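Long-range contact in endo-1,4-beta-xylanase D (Paenibacillus polymyxa, PDB 1UX7), which carries a family 36 carbohydrate-binding module that binds xylan-type sugars in a calcium-dependent manner, probably directing the attached xylanase to its substrate: residues I1-A6 with V113-F118. Residues are numbered along the deposited sequence; the frame is centred on the assembly and turned at random.
Sequences ITKVEA and VDFIEF. With CA (calcium ion), chain D.
Lys3 lies across the ring of Phe115, and its fully extended chain can be followed outward atom by atom. CB sits beside Glu117 CG; CG touches both Ile116 O and Glu117 OE2; Lys3 CD comes to 3.4 Å from Glu117 OE2. Lys3 CE then stands over the centre of the Phe115 ring, 3.5 Å from its centroid and 10° off the normal, a CH-pi contact. Lys3 NZ, at 4.1 Å from the centroid of the Phe115 ring and also over its face, adds a cation-pi interaction. Its separation from Glu117 OE2 exceeds salt-bridge range, and a water bridges the two charges instead. With CG of Phe115 between its backbone N and carbonyl carbon (chi1 61°), the ring is brought beneath the lysine. Without the ring, as with an alanine here, the lysine's CE and ammonium would probably lose the surface they rest on, leaving the chain end less fixed.

Strand 2-5 and residues 113-118 of strand 111-118 run antiparallel, these short segments at 167°, within one sheet of the beta-sandwich of this carbohydrate-binding module, joining the two chain ends. Reciprocal backbone bonds pair Thr2 with Phe118 and Val4 with Ile116, whose side chains share the face opposite Lys3 and Phe115; there Phe118 meets Phe41 edge-to-face. Beyond the strand, Ala6 N donates a hydrogen bond to Asp114 O (3.1 Å), coming from above the carbonyl plane. That oxygen also binds calcium (2.5 Å), together with Asp114 OD1 (2.3 Å), while Glu5 OE1 closes in at 2.2 Å from the other strand. Glu7, Asp24 and a water complete this calcium site, and Arg51 forms a salt bridge with Asp114 OD2.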
loop_
_atom_site.group_PDB
_atom_site.type_symbol
_atom_site.label_atom_id
_atom_site.label_comp_id
_atom_site.label_asym_id
_atom_site.label_seq_id
_atom_site.Cartn_x
_atom_site.Cartn_y
_atom_site.Cartn_z
ATOM N N ILE A 1 -8.604 -5.390 14.913
ATOM C CA ILE A 1 -7.637 -5.109 13.810
ATOM C C ILE A 1 -7.723 -6.162 12.710
ATOM O O ILE A 1 -7.762 -7.366 12.981
ATOM C CB ILE A 1 -6.175 -5.052 14.321
ATOM C CG1 ILE A 1 -5.946 -3.840 15.229
ATOM C CG2 ILE A 1 -5.196 -5.000 13.146
ATOM C CD1 ILE A 1 -4.478 -3.639 15.645
ATOM N N THR A 2 -7.682 -5.698 11.462
ATOM C CA THR A 2 -7.598 -6.558 10.287
ATOM C C THR A 2 -6.259 -6.269 9.620
ATOM O O THR A 2 -6.057 -5.147 9.199
ATOM C CB THR A 2 -8.736 -6.195 9.329
ATOM O OG1 THR A 2 -9.997 -6.481 9.952
ATOM C CG2 THR A 2 -8.710 -7.085 8.091
ATOM N N LYS A 3 -5.371 -7.264 9.556
ATOM C CA LYS A 3 -4.020 -7.133 8.967
ATOM C C LYS A 3 -3.831 -8.072 7.791
ATOM O O LYS A 3 -4.034 -9.290 7.911
ATOM C CB LYS A 3 -2.952 -7.448 10.017
ATOM C CG LYS A 3 -1.517 -7.240 9.558
ATOM C CD LYS A 3 -0.555 -7.552 10.713
ATOM C CE LYS A 3 0.877 -7.240 10.359
ATOM N NZ LYS A 3 1.806 -7.556 11.494
ATOM N N VAL A 4 -3.422 -7.527 6.643
ATOM C CA VAL A 4 -3.181 -8.314 5.450
ATOM C C VAL A 4 -1.801 -8.027 4.891
ATOM O O VAL A 4 -1.447 -6.862 4.587
ATOM C CB VAL A 4 -4.267 -8.042 4.377
ATOM C CG1 VAL A 4 -4.103 -8.953 3.184
ATOM C CG2 VAL A 4 -5.675 -8.164 4.975
ATOM N N GLU A 5 -1.006 -9.081 4.752
ATOM C CA GLU A 5 0.341 -8.949 4.199
ATOM C C GLU A 5 0.336 -8.700 2.698
ATOM O O GLU A 5 -0.394 -9.350 1.964
ATOM C CB GLU A 5 1.138 -10.204 4.482
ATOM C CG GLU A 5 1.262 -10.544 5.946
ATOM C CD GLU A 5 2.172 -9.626 6.739
ATOM O OE1 GLU A 5 3.001 -8.898 6.141
ATOM O OE2 GLU A 5 2.054 -9.632 7.985
ATOM N N ALA A 6 1.142 -7.742 2.225
ATOM C CA ALA A 6 1.197 -7.421 0.817
ATOM C C ALA A 6 1.532 -8.628 -0.056
ATOM O O ALA A 6 0.993 -8.806 -1.149
ATOM C CB ALA A 6 2.200 -6.268 0.558
ATOM N N VAL A 113 6.406 -2.379 0.221
ATOM C CA VAL A 113 5.190 -2.477 1.026
ATOM C C VAL A 113 5.166 -3.806 1.786
ATOM O O VAL A 113 5.349 -4.855 1.189
ATOM C CB VAL A 113 3.931 -2.321 0.139
ATOM C CG1 VAL A 113 2.691 -2.365 0.973
ATOM C CG2 VAL A 113 3.989 -1.008 -0.655
ATOM N N ASP A 114 4.939 -3.739 3.101
ATOM C CA ASP A 114 5.014 -4.901 3.999
ATOM C C ASP A 114 3.617 -5.480 4.297
ATOM O O ASP A 114 3.379 -6.662 4.069
ATOM C CB ASP A 114 5.733 -4.442 5.271
ATOM C CG ASP A 114 5.961 -5.531 6.258
ATOM O OD1 ASP A 114 5.637 -6.692 5.966
ATOM O OD2 ASP A 114 6.450 -5.266 7.376
ATOM N N PHE A 115 2.701 -4.625 4.751
ATOM C CA PHE A 115 1.338 -5.018 5.105
ATOM C C PHE A 115 0.466 -3.776 5.222
ATOM O O PHE A 115 0.977 -2.639 5.306
ATOM C CB PHE A 115 1.280 -5.818 6.427
ATOM C CG PHE A 115 1.777 -5.078 7.652
ATOM C CD1 PHE A 115 0.986 -4.123 8.294
ATOM C CD2 PHE A 115 3.025 -5.383 8.207
ATOM C CE1 PHE A 115 1.443 -3.451 9.431
ATOM C CE2 PHE A 115 3.451 -4.726 9.385
ATOM C CZ PHE A 115 2.676 -3.767 9.960
ATOM N N ILE A 116 -0.841 -4.021 5.239
ATOM C CA ILE A 116 -1.853 -3.036 5.573
ATOM C C ILE A 116 -2.642 -3.498 6.803
ATOM O O ILE A 116 -2.882 -4.698 6.969
ATOM C CB ILE A 116 -2.797 -2.772 4.363
ATOM C CG1 ILE A 116 -3.697 -1.563 4.622
ATOM C CG2 ILE A 116 -3.636 -4.009 3.963
ATOM C CD1 ILE A 116 -4.298 -0.925 3.391
ATOM N N GLU A 117 -3.036 -2.545 7.643
ATOM C CA GLU A 117 -3.799 -2.830 8.853
ATOM C C GLU A 117 -4.963 -1.854 8.928
ATOM O O GLU A 117 -4.760 -0.650 8.788
ATOM C CB GLU A 117 -2.895 -2.642 10.073
ATOM C CG GLU A 117 -3.021 -3.658 11.179
ATOM C CD GLU A 117 -1.830 -3.576 12.121
ATOM O OE1 GLU A 117 -1.663 -2.508 12.754
ATOM O OE2 GLU A 117 -1.039 -4.541 12.183
ATOM N N PHE A 118 -6.177 -2.376 9.131
ATOM C CA PHE A 118 -7.366 -1.558 9.369
ATOM C C PHE A 118 -7.765 -1.709 10.818
ATOM O O PHE A 118 -7.801 -2.818 11.324
ATOM C CB PHE A 118 -8.537 -2.069 8.527
ATOM C CG PHE A 118 -8.350 -1.889 7.063
ATOM C CD1 PHE A 118 -7.690 -2.858 6.303
ATOM C CD2 PHE A 118 -8.841 -0.763 6.428
ATOM C CE1 PHE A 118 -7.516 -2.674 4.959
ATOM C CE2 PHE A 118 -8.678 -0.583 5.064
ATOM C CZ PHE A 118 -8.025 -1.526 4.323
HETATM CA CA CA D . 4.804 -8.559 4.931
HETATM O O HOH W 1 -10.695 -4.253 11.787
HETATM O O HOH W 2 1.445 -5.365 13.090
HETATM O O HOH W 3 5.973 -9.617 6.733
#